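Local coordinates for proton-dependent oligopeptide transporter family protein (Xanthomonas campestris, PDB 6EI3) that probably couples the uptake of short peptides to proton movement across the membrane, and is captured here in an auto-inhibited state, at residues A[54-59]-A[440-445]; A[293-298]-A[488-493]; A[297-302]-A[369-374]. All blocks are in the same frame, centred on the assembly; numbering follows the deposited sequence.

Interaction 1: A[54-59]-A[440-445]; sequences FMIGVF and TTTVGN. With 78M ((2S)-2,3-dihydroxypropyl(7Z)-pentadec-7-enoate), chain G.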
loop_
_atom_site.group_PDB
_atom_site.type_symbol
_atom_site.label_atom_id
_atom_site.label_comp_id
_atom_site.label_asym_id
_atom_site.label_seq_id
_atom_site.Cartn_x
_atom_site.Cartn_y
_atom_site.Cartn_z
ATOM N N PHE A 54 -4.605 -8.784 5.411
ATOM C CA PHE A 54 -5.605 -7.706 5.363
ATOM C C PHE A 54 -5.118 -6.551 4.431
ATOM O O PHE A 54 -5.870 -6.108 3.566
ATOM C CB PHE A 54 -5.874 -7.174 6.790
ATOM C CG PHE A 54 -6.736 -5.941 6.841
ATOM C CD1 PHE A 54 -8.117 -6.029 6.671
ATOM C CD2 PHE A 54 -6.175 -4.690 7.065
ATOM C CE1 PHE A 54 -8.917 -4.884 6.721
ATOM C CE2 PHE A 54 -6.971 -3.541 7.089
ATOM C CZ PHE A 54 -8.333 -3.644 6.915
ATOM N N MET A 55 -3.860 -6.073 4.625
ATOM C CA MET A 55 -3.233 -5.036 3.789
ATOM C C MET A 55 -3.182 -5.483 2.311
ATOM O O MET A 55 -3.436 -4.681 1.411
ATOM C CB MET A 55 -1.839 -4.678 4.314
ATOM C CG MET A 55 -1.874 -3.880 5.641
ATOM S SD MET A 55 -2.953 -2.410 5.568
ATOM C CE MET A 55 -1.998 -1.387 4.488
ATOM N N ILE A 56 -2.906 -6.774 2.078
ATOM C CA ILE A 56 -2.898 -7.345 0.728
ATOM C C ILE A 56 -4.271 -7.153 0.064
ATOM O O ILE A 56 -4.325 -6.636 -1.043
ATOM C CB ILE A 56 -2.405 -8.811 0.734
ATOM C CG1 ILE A 56 -0.864 -8.817 0.741
ATOM C CG2 ILE A 56 -2.954 -9.584 -0.483
ATOM C CD1 ILE A 56 -0.212 -10.082 1.121
ATOM N N GLY A 57 -5.350 -7.489 0.777
ATOM C CA GLY A 57 -6.710 -7.332 0.274
ATOM C C GLY A 57 -7.064 -5.890 -0.006
ATOM O O GLY A 57 -7.639 -5.574 -1.054
ATOM N N VAL A 58 -6.726 -4.999 0.956
ATOM C CA VAL A 58 -6.991 -3.570 0.850
ATOM C C VAL A 58 -6.384 -2.973 -0.431
ATOM O O VAL A 58 -7.024 -2.149 -1.070
ATOM C CB VAL A 58 -6.527 -2.805 2.114
ATOM C CG1 VAL A 58 -6.649 -1.286 1.927
ATOM C CG2 VAL A 58 -7.317 -3.252 3.345
ATOM N N PHE A 59 -5.169 -3.402 -0.809
ATOM C CA PHE A 59 -4.459 -2.827 -1.950
ATOM C C PHE A 59 -4.561 -3.662 -3.218
ATOM O O PHE A 59 -4.116 -3.210 -4.273
ATOM C CB PHE A 59 -3.010 -2.517 -1.557
ATOM C CG PHE A 59 -2.949 -1.228 -0.766
ATOM C CD1 PHE A 59 -3.155 -1.225 0.612
ATOM C CD2 PHE A 59 -2.662 -0.019 -1.394
ATOM C CE1 PHE A 59 -3.092 -0.030 1.348
ATOM C CE2 PHE A 59 -2.581 1.174 -0.657
ATOM C CZ PHE A 59 -2.814 1.158 0.707
ATOM N N THR A 440 1.991 -2.372 -5.763
ATOM C CA THR A 440 3.332 -2.220 -5.181
ATOM C C THR A 440 3.252 -2.490 -3.669
ATOM O O THR A 440 4.092 -3.213 -3.139
ATOM C CB THR A 440 3.942 -0.862 -5.581
ATOM O OG1 THR A 440 3.965 -0.804 -6.999
ATOM C CG2 THR A 440 5.353 -0.670 -5.082
ATOM N N THR A 441 2.210 -1.954 -2.997
ATOM C CA THR A 441 1.943 -2.210 -1.573
ATOM C C THR A 441 1.537 -3.664 -1.391
ATOM O O THR A 441 2.039 -4.297 -0.465
ATOM C CB THR A 441 0.830 -1.297 -1.057
ATOM O OG1 THR A 441 1.319 0.033 -1.073
ATOM C CG2 THR A 441 0.386 -1.655 0.380
ATOM N N THR A 442 0.625 -4.203 -2.261
ATOM C CA THR A 442 0.206 -5.614 -2.163
ATOM C C THR A 442 1.463 -6.492 -2.151
ATOM O O THR A 442 1.620 -7.302 -1.237
ATOM C CB THR A 442 -0.756 -6.012 -3.322
ATOM O OG1 THR A 442 -2.009 -5.367 -3.136
ATOM C CG2 THR A 442 -1.016 -7.525 -3.406
ATOM N N VAL A 443 2.370 -6.299 -3.147
ATOM C CA VAL A 443 3.585 -7.121 -3.298
ATOM C C VAL A 443 4.564 -6.904 -2.109
ATOM O O VAL A 443 5.076 -7.895 -1.592
ATOM C CB VAL A 443 4.235 -6.985 -4.700
ATOM C CG1 VAL A 443 5.519 -7.812 -4.822
ATOM C CG2 VAL A 443 3.247 -7.409 -5.789
ATOM N N GLY A 444 4.748 -5.666 -1.629
ATOM C CA GLY A 444 5.581 -5.448 -0.447
ATOM C C GLY A 444 5.075 -6.212 0.778
ATOM O O GLY A 444 5.871 -6.759 1.551
ATOM N N ASN A 445 3.739 -6.295 0.951
ATOM C CA ASN A 445 3.125 -7.049 2.045
ATOM C C ASN A 445 3.290 -8.548 1.860
ATOM O O ASN A 445 3.453 -9.250 2.851
ATOM C CB ASN A 445 1.659 -6.635 2.281
ATOM C CG ASN A 445 1.583 -5.330 3.017
ATOM O OD1 ASN A 445 1.545 -5.287 4.246
ATOM N ND2 ASN A 445 1.692 -4.236 2.295
HETATM O O21 78M G . -2.003 -19.100 9.678
HETATM C C20 78M G . -3.414 -19.234 9.559
HETATM C C18 78M G . -4.082 -17.878 9.584
HETATM O O19 78M G . -4.068 -17.342 10.910
HETATM C C17 78M G . -5.503 -17.907 9.062
HETATM O O2 78M G . -5.630 -16.826 8.104
HETATM C C1 78M G . -6.084 -15.640 8.531
HETATM O O1 78M G . -6.269 -15.366 9.685
HETATM C C2 78M G . -6.295 -14.693 7.388
HETATM C C3 78M G . -7.447 -13.719 7.582
HETATM C C4 78M G . -7.172 -12.395 6.902
HETATM C C5 78M G . -8.396 -11.547 6.634
HETATM C C6 78M G . -8.177 -10.493 5.551
HETATM C C7 78M G . -8.345 -11.032 4.166
HETATM C C8 78M G . -8.247 -10.350 3.041
HETATM C C9 78M G . -8.441 -10.894 1.661
HETATM C C10 78M G . -7.137 -11.197 0.938
HETATM C C11 78M G . -7.284 -11.315 -0.572
HETATM C C12 78M G . -5.970 -11.595 -1.266
HETATM C C13 78M G . -5.972 -11.417 -2.771
HETATM C C15 78M G . -4.566 -11.540 -4.866
HETATM C C14 78M G . -4.581 -11.510 -3.361
#

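Interaction 2: A[293-298]-A[488-493]; sequences LVIFAL and LAFGLY. With 78M ((2S)-2,3-dihydroxypropyl(7Z)-pentadec-7-enoate), chain O; 78M ((2S)-2,3-dihydroxypropyl(7Z)-pentadec-7-enoate), chain C.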
loop_
_atom_site.group_PDB
_atom_site.type_symbol
_atom_site.label_atom_id
_atom_site.label_comp_id
_atom_site.label_asym_id
_atom_site.label_seq_id
_atom_site.Cartn_x
_atom_site.Cartn_y
_atom_site.Cartn_z
ATOM N N LEU A 293 6.753 -0.096 -14.275
ATOM C CA LEU A 293 6.477 -1.353 -13.588
ATOM C C LEU A 293 7.761 -1.912 -12.953
ATOM O O LEU A 293 7.697 -2.420 -11.830
ATOM C CB LEU A 293 5.795 -2.379 -14.537
ATOM C CG LEU A 293 5.476 -3.792 -13.970
ATOM C CD1 LEU A 293 4.456 -3.745 -12.830
ATOM C CD2 LEU A 293 4.979 -4.727 -15.069
ATOM N N VAL A 294 8.927 -1.766 -13.639
ATOM C CA VAL A 294 10.221 -2.198 -13.096
ATOM C C VAL A 294 10.603 -1.327 -11.882
ATOM O O VAL A 294 10.957 -1.876 -10.837
ATOM C CB VAL A 294 11.346 -2.285 -14.157
ATOM C CG1 VAL A 294 12.675 -2.685 -13.514
ATOM C CG2 VAL A 294 10.973 -3.288 -15.243
ATOM N N ILE A 295 10.505 0.015 -12.020
ATOM C CA ILE A 295 10.766 0.967 -10.931
ATOM C C ILE A 295 9.870 0.614 -9.716
ATOM O O ILE A 295 10.379 0.510 -8.594
ATOM C CB ILE A 295 10.588 2.427 -11.450
ATOM C CG1 ILE A 295 11.800 2.834 -12.305
ATOM C CG2 ILE A 295 10.382 3.431 -10.319
ATOM C CD1 ILE A 295 11.475 3.627 -13.549
ATOM N N PHE A 296 8.554 0.390 -9.956
ATOM C CA PHE A 296 7.585 0.007 -8.910
ATOM C C PHE A 296 7.947 -1.328 -8.247
ATOM O O PHE A 296 7.872 -1.429 -7.033
ATOM C CB PHE A 296 6.137 -0.035 -9.450
ATOM C CG PHE A 296 5.437 1.300 -9.652
ATOM C CD1 PHE A 296 6.120 2.506 -9.478
ATOM C CD2 PHE A 296 4.098 1.350 -10.019
ATOM C CE1 PHE A 296 5.476 3.732 -9.685
ATOM C CE2 PHE A 296 3.459 2.579 -10.231
ATOM C CZ PHE A 296 4.150 3.757 -10.059
ATOM N N ALA A 297 8.373 -2.326 -9.031
ATOM C CA ALA A 297 8.771 -3.648 -8.505
ATOM C C ALA A 297 9.929 -3.520 -7.500
ATOM O O ALA A 297 9.950 -4.185 -6.459
ATOM C CB ALA A 297 9.170 -4.576 -9.660
ATOM N N LEU A 298 10.876 -2.638 -7.817
ATOM C CA LEU A 298 12.069 -2.372 -7.015
ATOM C C LEU A 298 11.796 -1.558 -5.763
ATOM O O LEU A 298 12.644 -1.510 -4.873
ATOM C CB LEU A 298 13.143 -1.715 -7.901
ATOM C CG LEU A 298 13.751 -2.639 -8.947
ATOM C CD1 LEU A 298 14.605 -1.861 -9.947
ATOM C CD2 LEU A 298 14.571 -3.749 -8.292
ATOM N N LEU A 488 20.196 -0.516 -3.693
ATOM C CA LEU A 488 21.282 -0.763 -4.630
ATOM C C LEU A 488 20.723 -1.148 -6.006
ATOM O O LEU A 488 21.138 -0.554 -6.993
ATOM C CB LEU A 488 22.269 -1.837 -4.084
ATOM C CG LEU A 488 23.399 -2.275 -5.035
ATOM C CD1 LEU A 488 24.376 -1.139 -5.316
ATOM C CD2 LEU A 488 24.139 -3.503 -4.493
ATOM N N ALA A 489 19.769 -2.108 -6.066
ATOM C CA ALA A 489 19.174 -2.559 -7.338
ATOM C C ALA A 489 18.409 -1.413 -7.996
ATOM O O ALA A 489 18.591 -1.170 -9.185
ATOM C CB ALA A 489 18.269 -3.761 -7.113
ATOM N N PHE A 490 17.630 -0.653 -7.206
ATOM C CA PHE A 490 16.910 0.529 -7.696
ATOM C C PHE A 490 17.886 1.541 -8.324
ATOM O O PHE A 490 17.657 1.997 -9.432
ATOM C CB PHE A 490 16.099 1.203 -6.566
ATOM C CG PHE A 490 15.142 2.269 -7.055
ATOM C CD1 PHE A 490 15.585 3.560 -7.317
ATOM C CD2 PHE A 490 13.799 1.981 -7.251
ATOM C CE1 PHE A 490 14.706 4.536 -7.801
ATOM C CE2 PHE A 490 12.916 2.958 -7.719
ATOM C CZ PHE A 490 13.375 4.233 -7.981
ATOM N N GLY A 491 18.944 1.876 -7.601
ATOM C CA GLY A 491 19.948 2.852 -8.021
ATOM C C GLY A 491 20.652 2.503 -9.310
ATOM O O GLY A 491 20.941 3.398 -10.119
ATOM N N LEU A 492 20.939 1.197 -9.510
ATOM C CA LEU A 492 21.614 0.733 -10.727
ATOM C C LEU A 492 20.663 0.811 -11.917
ATOM O O LEU A 492 21.082 1.192 -13.005
ATOM C CB LEU A 492 22.202 -0.679 -10.549
ATOM C CG LEU A 492 23.366 -0.809 -9.533
ATOM C CD1 LEU A 492 23.546 -2.258 -9.094
ATOM C CD2 LEU A 492 24.677 -0.278 -10.108
ATOM N N TYR A 493 19.372 0.511 -11.691
ATOM C CA TYR A 493 18.340 0.619 -12.724
ATOM C C TYR A 493 18.106 2.116 -13.073
ATOM O O TYR A 493 18.078 2.471 -14.249
ATOM C CB TYR A 493 17.023 -0.061 -12.287
ATOM C CG TYR A 493 15.980 -0.034 -13.384
ATOM C CD1 TYR A 493 16.021 -0.950 -14.437
ATOM C CD2 TYR A 493 15.024 0.977 -13.439
ATOM C CE1 TYR A 493 15.101 -0.889 -15.485
ATOM C CE2 TYR A 493 14.105 1.051 -14.483
ATOM C CZ TYR A 493 14.130 0.102 -15.489
ATOM O OH TYR A 493 13.208 0.185 -16.502
HETATM O O21 78M O . 13.971 -1.389 -18.591
HETATM C C20 78M O . 12.722 -1.928 -18.994
HETATM C C18 78M O . 12.580 -3.367 -18.557
HETATM O O19 78M O . 13.639 -4.154 -19.107
HETATM C C17 78M O . 11.249 -3.960 -18.948
HETATM O O2 78M O . 11.069 -5.121 -18.104
HETATM C C1 78M O . 9.846 -5.659 -18.024
HETATM O O1 78M O . 8.922 -5.343 -18.730
HETATM C C2 78M O . 9.775 -6.691 -16.936
HETATM C C3 78M O . 8.790 -6.331 -15.832
HETATM C C4 78M O . 9.303 -6.677 -14.441
HETATM C C5 78M O . 8.507 -7.748 -13.713
HETATM C C6 78M O . 7.210 -7.255 -13.059
HETATM C C7 78M O . 7.339 -7.119 -11.576
HETATM C C8 78M O . 6.763 -7.877 -10.657
HETATM C C9 78M O . 6.909 -7.728 -9.170
HETATM C C10 78M O . 8.108 -8.523 -8.646
HETATM C C11 78M O . 9.007 -7.760 -7.689
HETATM C C12 78M O . 10.466 -8.194 -7.758
HETATM C C13 78M O . 11.443 -7.353 -6.946
HETATM C C15 78M O . 12.663 -7.057 -4.768
HETATM C C14 78M O . 11.484 -7.677 -5.464
HETATM O O21 78M C . 24.814 9.291 -9.526
HETATM C C20 78M C . 24.493 7.934 -9.809
HETATM C C18 78M C . 24.925 7.028 -8.679
HETATM O O19 78M C . 26.346 7.096 -8.523
HETATM C C17 78M C . 24.505 5.592 -8.888
HETATM O O2 78M C . 24.901 4.919 -7.668
HETATM C C1 78M C . 24.237 3.816 -7.298
HETATM O O1 78M C . 23.320 3.343 -7.915
HETATM C C2 78M C . 24.800 3.244 -6.029
HETATM C C3 78M C . 23.763 2.653 -5.085
HETATM C C4 78M C . 22.886 3.699 -4.408
HETATM C C5 78M C . 22.938 3.710 -2.884
HETATM C C6 78M C . 22.290 2.499 -2.217
HETATM C C7 78M C . 22.314 2.569 -0.721
HETATM C C8 78M C . 23.056 1.855 0.114
HETATM C C9 78M C . 24.084 0.815 -0.231
HETATM C C10 78M C . 23.588 -0.608 -0.008
HETATM C C11 78M C . 24.572 -1.685 -0.451
HETATM C C12 78M C . 24.073 -3.119 -0.280
HETATM C C13 78M C . 24.199 -3.693 1.130
HETATM C C15 78M C . 23.533 -5.520 2.743
HETATM C C14 78M C . 23.576 -5.068 1.301
#

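Interaction 3: A[297-302]-A[369-374]; sequences ALVTPF and SGIAFS. With 78M ((2S)-2,3-dihydroxypropyl(7Z)-pentadec-7-enoate), chain O; 78M ((2S)-2,3-dihydroxypropyl(7Z)-pentadec-7-enoate), chain J; 78M ((2S)-2,3-dihydroxypropyl(7Z)-pentadec-7-enoate), chain F.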
loop_
_atom_site.group_PDB
_atom_site.type_symbol
_atom_site.label_atom_id
_atom_site.label_comp_id
_atom_site.label_asym_id
_atom_site.label_seq_id
_atom_site.Cartn_x
_atom_site.Cartn_y
_atom_site.Cartn_z
ATOM N N ALA A 297 8.373 -2.326 -9.031
ATOM C CA ALA A 297 8.771 -3.648 -8.505
ATOM C C ALA A 297 9.929 -3.520 -7.500
ATOM O O ALA A 297 9.950 -4.185 -6.459
ATOM C CB ALA A 297 9.170 -4.576 -9.660
ATOM N N LEU A 298 10.876 -2.638 -7.817
ATOM C CA LEU A 298 12.069 -2.372 -7.015
ATOM C C LEU A 298 11.796 -1.558 -5.763
ATOM O O LEU A 298 12.644 -1.510 -4.873
ATOM C CB LEU A 298 13.143 -1.715 -7.901
ATOM C CG LEU A 298 13.751 -2.639 -8.947
ATOM C CD1 LEU A 298 14.605 -1.861 -9.947
ATOM C CD2 LEU A 298 14.571 -3.749 -8.292
ATOM N N VAL A 299 10.619 -0.924 -5.699
ATOM C CA VAL A 299 10.123 -0.140 -4.564
ATOM C C VAL A 299 9.346 -1.040 -3.577
ATOM O O VAL A 299 9.214 -0.670 -2.414
ATOM C CB VAL A 299 9.287 1.098 -5.043
ATOM C CG1 VAL A 299 8.372 1.651 -3.941
ATOM C CG2 VAL A 299 10.215 2.201 -5.537
ATOM N N THR A 300 8.838 -2.207 -4.022
ATOM C CA THR A 300 8.054 -3.118 -3.142
ATOM C C THR A 300 8.745 -3.389 -1.769
ATOM O O THR A 300 8.023 -3.368 -0.784
ATOM C CB THR A 300 7.641 -4.431 -3.850
ATOM O OG1 THR A 300 8.809 -5.164 -4.245
ATOM C CG2 THR A 300 6.743 -4.196 -5.041
ATOM N N PRO A 301 10.103 -3.544 -1.634
ATOM C CA PRO A 301 10.690 -3.751 -0.289
ATOM C C PRO A 301 10.483 -2.555 0.629
ATOM O O PRO A 301 10.427 -2.746 1.837
ATOM C CB PRO A 301 12.171 -3.960 -0.597
ATOM C CG PRO A 301 12.158 -4.552 -1.997
ATOM C CD PRO A 301 11.163 -3.657 -2.661
ATOM N N PHE A 302 10.319 -1.325 0.072
ATOM C CA PHE A 302 10.033 -0.172 0.927
ATOM C C PHE A 302 8.704 -0.423 1.668
ATOM O O PHE A 302 8.603 -0.136 2.858
ATOM C CB PHE A 302 9.976 1.172 0.137
ATOM C CG PHE A 302 9.353 2.255 0.993
ATOM C CD1 PHE A 302 10.090 2.885 1.994
ATOM C CD2 PHE A 302 7.994 2.553 0.889
ATOM C CE1 PHE A 302 9.490 3.833 2.840
ATOM C CE2 PHE A 302 7.400 3.486 1.737
ATOM C CZ PHE A 302 8.150 4.111 2.716
ATOM N N SER A 369 17.375 7.117 -2.277
ATOM C CA SER A 369 17.673 7.593 -0.923
ATOM C C SER A 369 16.584 7.179 0.053
ATOM O O SER A 369 16.894 6.843 1.190
ATOM C CB SER A 369 17.832 9.111 -0.906
ATOM O OG SER A 369 18.877 9.543 -1.764
ATOM N N GLY A 370 15.338 7.186 -0.411
ATOM C CA GLY A 370 14.162 6.820 0.366
ATOM C C GLY A 370 14.151 5.364 0.786
ATOM O O GLY A 370 13.815 5.064 1.931
ATOM N N ILE A 371 14.534 4.453 -0.136
ATOM C CA ILE A 371 14.587 3.013 0.163
ATOM C C ILE A 371 15.714 2.770 1.170
ATOM O O ILE A 371 15.523 2.039 2.137
ATOM C CB ILE A 371 14.751 2.165 -1.115
ATOM C CG1 ILE A 371 13.628 2.466 -2.138
ATOM C CG2 ILE A 371 14.842 0.654 -0.792
ATOM C CD1 ILE A 371 13.924 1.918 -3.562
ATOM N N ALA A 372 16.867 3.427 0.953
ATOM C CA ALA A 372 18.043 3.337 1.809
ATOM C C ALA A 372 17.733 3.795 3.259
ATOM O O ALA A 372 18.071 3.074 4.201
ATOM C CB ALA A 372 19.178 4.152 1.213
ATOM N N PHE A 373 17.032 4.944 3.430
ATOM C CA PHE A 373 16.648 5.450 4.750
ATOM C C PHE A 373 15.685 4.530 5.492
ATOM O O PHE A 373 15.787 4.428 6.716
ATOM C CB PHE A 373 16.112 6.882 4.696
ATOM C CG PHE A 373 17.215 7.905 4.851
ATOM C CD1 PHE A 373 17.725 8.218 6.109
ATOM C CD2 PHE A 373 17.751 8.546 3.743
ATOM C CE1 PHE A 373 18.755 9.156 6.251
ATOM C CE2 PHE A 373 18.766 9.497 3.888
ATOM C CZ PHE A 373 19.269 9.788 5.140
ATOM N N SER A 374 14.808 3.802 4.761
ATOM C CA SER A 374 13.908 2.831 5.385
ATOM C C SER A 374 14.783 1.664 5.935
ATOM O O SER A 374 14.504 1.153 7.014
ATOM C CB SER A 374 12.824 2.361 4.414
ATOM O OG SER A 374 13.250 1.318 3.542
HETATM O O21 78M O . 13.971 -1.389 -18.591
HETATM C C20 78M O . 12.722 -1.928 -18.994
HETATM C C18 78M O . 12.580 -3.367 -18.557
HETATM O O19 78M O . 13.639 -4.154 -19.107
HETATM C C17 78M O . 11.249 -3.960 -18.948
HETATM O O2 78M O . 11.069 -5.121 -18.104
HETATM C C1 78M O . 9.846 -5.659 -18.024
HETATM O O1 78M O . 8.922 -5.343 -18.730
HETATM C C2 78M O . 9.775 -6.691 -16.936
HETATM C C3 78M O . 8.790 -6.331 -15.832
HETATM C C4 78M O . 9.303 -6.677 -14.441
HETATM C C5 78M O . 8.507 -7.748 -13.713
HETATM C C6 78M O . 7.210 -7.255 -13.059
HETATM C C7 78M O . 7.339 -7.119 -11.576
HETATM C C8 78M O . 6.763 -7.877 -10.657
HETATM C C9 78M O . 6.909 -7.728 -9.170
HETATM C C10 78M O . 8.108 -8.523 -8.646
HETATM C C11 78M O . 9.007 -7.760 -7.689
HETATM C C12 78M O . 10.466 -8.194 -7.758
HETATM C C13 78M O . 11.443 -7.353 -6.946
HETATM C C15 78M O . 12.663 -7.057 -4.768
HETATM C C14 78M O . 11.484 -7.677 -5.464
HETATM O O21 78M J . 22.124 11.146 -14.250
HETATM C C20 78M J . 21.192 10.167 -13.813
HETATM C C18 78M J . 21.641 9.528 -12.519
HETATM O O19 78M J . 22.946 8.962 -12.688
HETATM C C17 78M J . 20.672 8.478 -12.030
HETATM O O2 78M J . 21.207 7.961 -10.788
HETATM C C1 78M J . 20.359 7.779 -9.768
HETATM O O1 78M J . 19.201 8.109 -9.790
HETATM C C2 78M J . 21.037 7.109 -8.607
HETATM C C3 78M J . 20.619 7.674 -7.258
HETATM C C4 78M J . 21.618 7.420 -6.149
HETATM C C5 78M J . 21.356 8.283 -4.929
HETATM C C6 78M J . 22.209 7.937 -3.711
HETATM C C7 78M J . 22.030 8.944 -2.611
HETATM C C8 78M J . 22.234 8.786 -1.305
HETATM C C9 78M J . 22.698 7.551 -0.579
HETATM C C10 78M J . 21.568 6.823 0.155
HETATM C C11 78M J . 21.174 7.406 1.518
HETATM C C12 78M J . 22.065 7.022 2.700
HETATM C C13 78M J . 22.077 5.538 3.050
HETATM C C15 78M J . 23.345 3.636 4.112
HETATM C C14 78M J . 23.138 5.131 4.053
HETATM O O21 78M F . 20.857 1.299 26.353
HETATM C C20 78M F . 20.931 0.833 25.013
HETATM C C18 78M F . 21.667 1.825 24.144
HETATM O O19 78M F . 20.961 3.067 24.092
HETATM C C17 78M F . 21.969 1.297 22.757
HETATM O O2 78M F . 20.784 1.361 21.925
HETATM C C1 78M F . 20.707 2.346 21.020
HETATM O O1 78M F . 21.391 3.338 21.048
HETATM C C2 78M F . 19.678 2.045 19.967
HETATM C C3 78M F . 19.490 3.170 18.952
HETATM C C4 78M F . 19.774 2.750 17.520
HETATM C C5 78M F . 21.150 3.122 16.991
HETATM C C6 78M F . 21.451 2.531 15.613
HETATM C C7 78M F . 21.674 3.561 14.551
HETATM C C8 78M F . 20.752 4.111 13.780
HETATM C C9 78M F . 20.972 5.143 12.714
HETATM C C10 78M F . 21.434 6.503 13.253
HETATM C C11 78M F . 22.150 7.373 12.228
HETATM C C12 78M F . 21.238 8.212 11.346
HETATM C C13 78M F . 21.940 8.823 10.147
HETATM C C15 78M F . 21.791 10.321 8.124
HETATM C C14 78M F . 21.067 9.750 9.322
#

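Interaction 1: A[54-59]-A[440-445]
F59 lies against T441 and T442 where two transmembrane helices, 40-60 and 430-456, run nearly antiparallel (163° between the segment axes, closest approach 8.2 Å). Its first torsion turns CG away from the carbonyl carbon (chi1 -79°), which swings the ring over the threonine methyl. Starting at the backbone, F59 CB meets T442 OG1 at 3.4 Å. CG and CD1 then lie beneath T441 CG2, with CG at 3.6 Å, while CD2 touches T441 CB and CE2 approaches T441 OG1 more loosely. The result is a CH-pi contact, with T441 CG2 3.7 Å from the centroid of the F59 ring; M55 O sits at the edge of that ring, in its plane, and K118 adds a cation-pi contact. T442 OG1 also gives a weak hydrogen bond to I56 O, 3.4 Å, a loose polar link between the helices. The other end is marked by N445. Its amide is gripped from several directions: ND2 donates to T441 O at 2.8 Å, almost straight (171°) and from above the carbonyl plane, while D307 also bonds ND2 and H52 bonds OD1. These bonds hold the amide's rotation. M55 CB packs 3.4 Å from N445 OD1, and I56 and N445 lie alongside each other, pointing opposite ways, with I56 CG1 against N445 CB. I56 faces two ways, for its CG2 branch, anti to the backbone N, lies 3.7 Å from C12 of a monoacylglycerol tail. By chain order these are the second and eleventh core transmembrane helices, and their close, buried pairing is characteristic of the interface between the N- and C-terminal six-helix bundles of the Major Facilitator Superfamily fold.

Interaction 2: A[293-298]-A[488-493]
L298 and Y493 interlock where helices 281-306 and 471-495 of this Major Facilitator Superfamily fold pack antiparallel, their segment axes 159° apart and 9.8 Å at closest approach. At this spacing large side chains fill the space between the backbones. L298 is one bump: its isobutyl group enters a hollow lined by A489, F490 and Y493, with CD2 against A489 CB, CB 3.8 Å from F490 CD2 and CD1 3.8 Å from Y493 CB. Y493 is the answering bump. With CG anti to the backbone N (chi1 -176°), it reaches to the flank of helix 281-306, where its ring lies along V294 and I295, crossing each side chain at about a right angle. Both meet the ring from the same side, V294 over the face and I295 toward the CE2 edge. V294 CG1 makes a CH-pi contact there, 3.7 Å from the centroid and 17° off the ring normal. I295 CG1 comes obliquely to 3.6 Å from Y493 CE2, and CD1 lies at the edge in the ring plane. The two branches of I295 part company, for CG2 turns to F490 and packs 3.7 Å from its CE2. That ring also presents its edge to I295 O; M367 and I371 of helix 363-389 touch F490 as well. Bound monoacylglycerols border both helices. One tail runs beside L293 and A297, while the ester carbonyl O1 of another lies close over G491, where no side chain stands in its way. V294 CG2 touches the glycerol ester of the first lipid, and just beyond, Y493 OH shares a 2.7 Å hydrogen bond with the glycerol hydroxyl O21 of the same lipid.

Interaction 3: A[297-302]-A[369-374]
F302 and I371 bring the backbones nearest, CA to CA 5.6 Å, between segments of helices 281-306 and 363-389 that run in roughly the same direction, 29° apart with axes 9.6 Å at closest approach. The first helix is kinked at P301, whose N has no hydrogen to give, while F302 N turns to V299 O. I371 spans the gap: its extended CG1 branch carries CD1 to 3.9 Å from L298 O and 4.2 Å from V299 CG2. F302 points its ring edge at S374, CD1 3.7 Å from S374 CB. This is packing within the C-terminal six-helix bundle of the Major Facilitator Superfamily fold, with E410 and V413 of helix 400-424 also lying against F302. The S374 hydroxyl, held between backbone N and carbonyl carbon (chi1 83°), turns back to donate to I371 O at 2.8 Å within its own helix. T300 does likewise, OG1 giving its proton to A297 O at 2.7 Å beside the kink, and W447 NE1 is a second partner of this hydroxyl. On the flank of helix 363-389 that meets lipid, S369, A372 and F373 line monoacylglycerol tails.

Overall arrangement
Interactions 2 and 3 share helix 281-306, with A297 and L298 in both, and lie about 9 Å apart between centres; F490 joins them by touching V299 and I371. Interaction 1 sits deepest, its centre about 5 Å from that of the chain, against 17 and 13 Å for the others. It connects to them through helix 430-456, where T440 packs on F296, V299 and T300. The chemistry follows this placement: interaction 1 is close and partly polar, interaction 2 is apolar and aromatic and only partly buried beside lipid, and interaction 3 is a smaller, buried, mostly apolar contact in which S374 turns its hydroxyl back to its own helix.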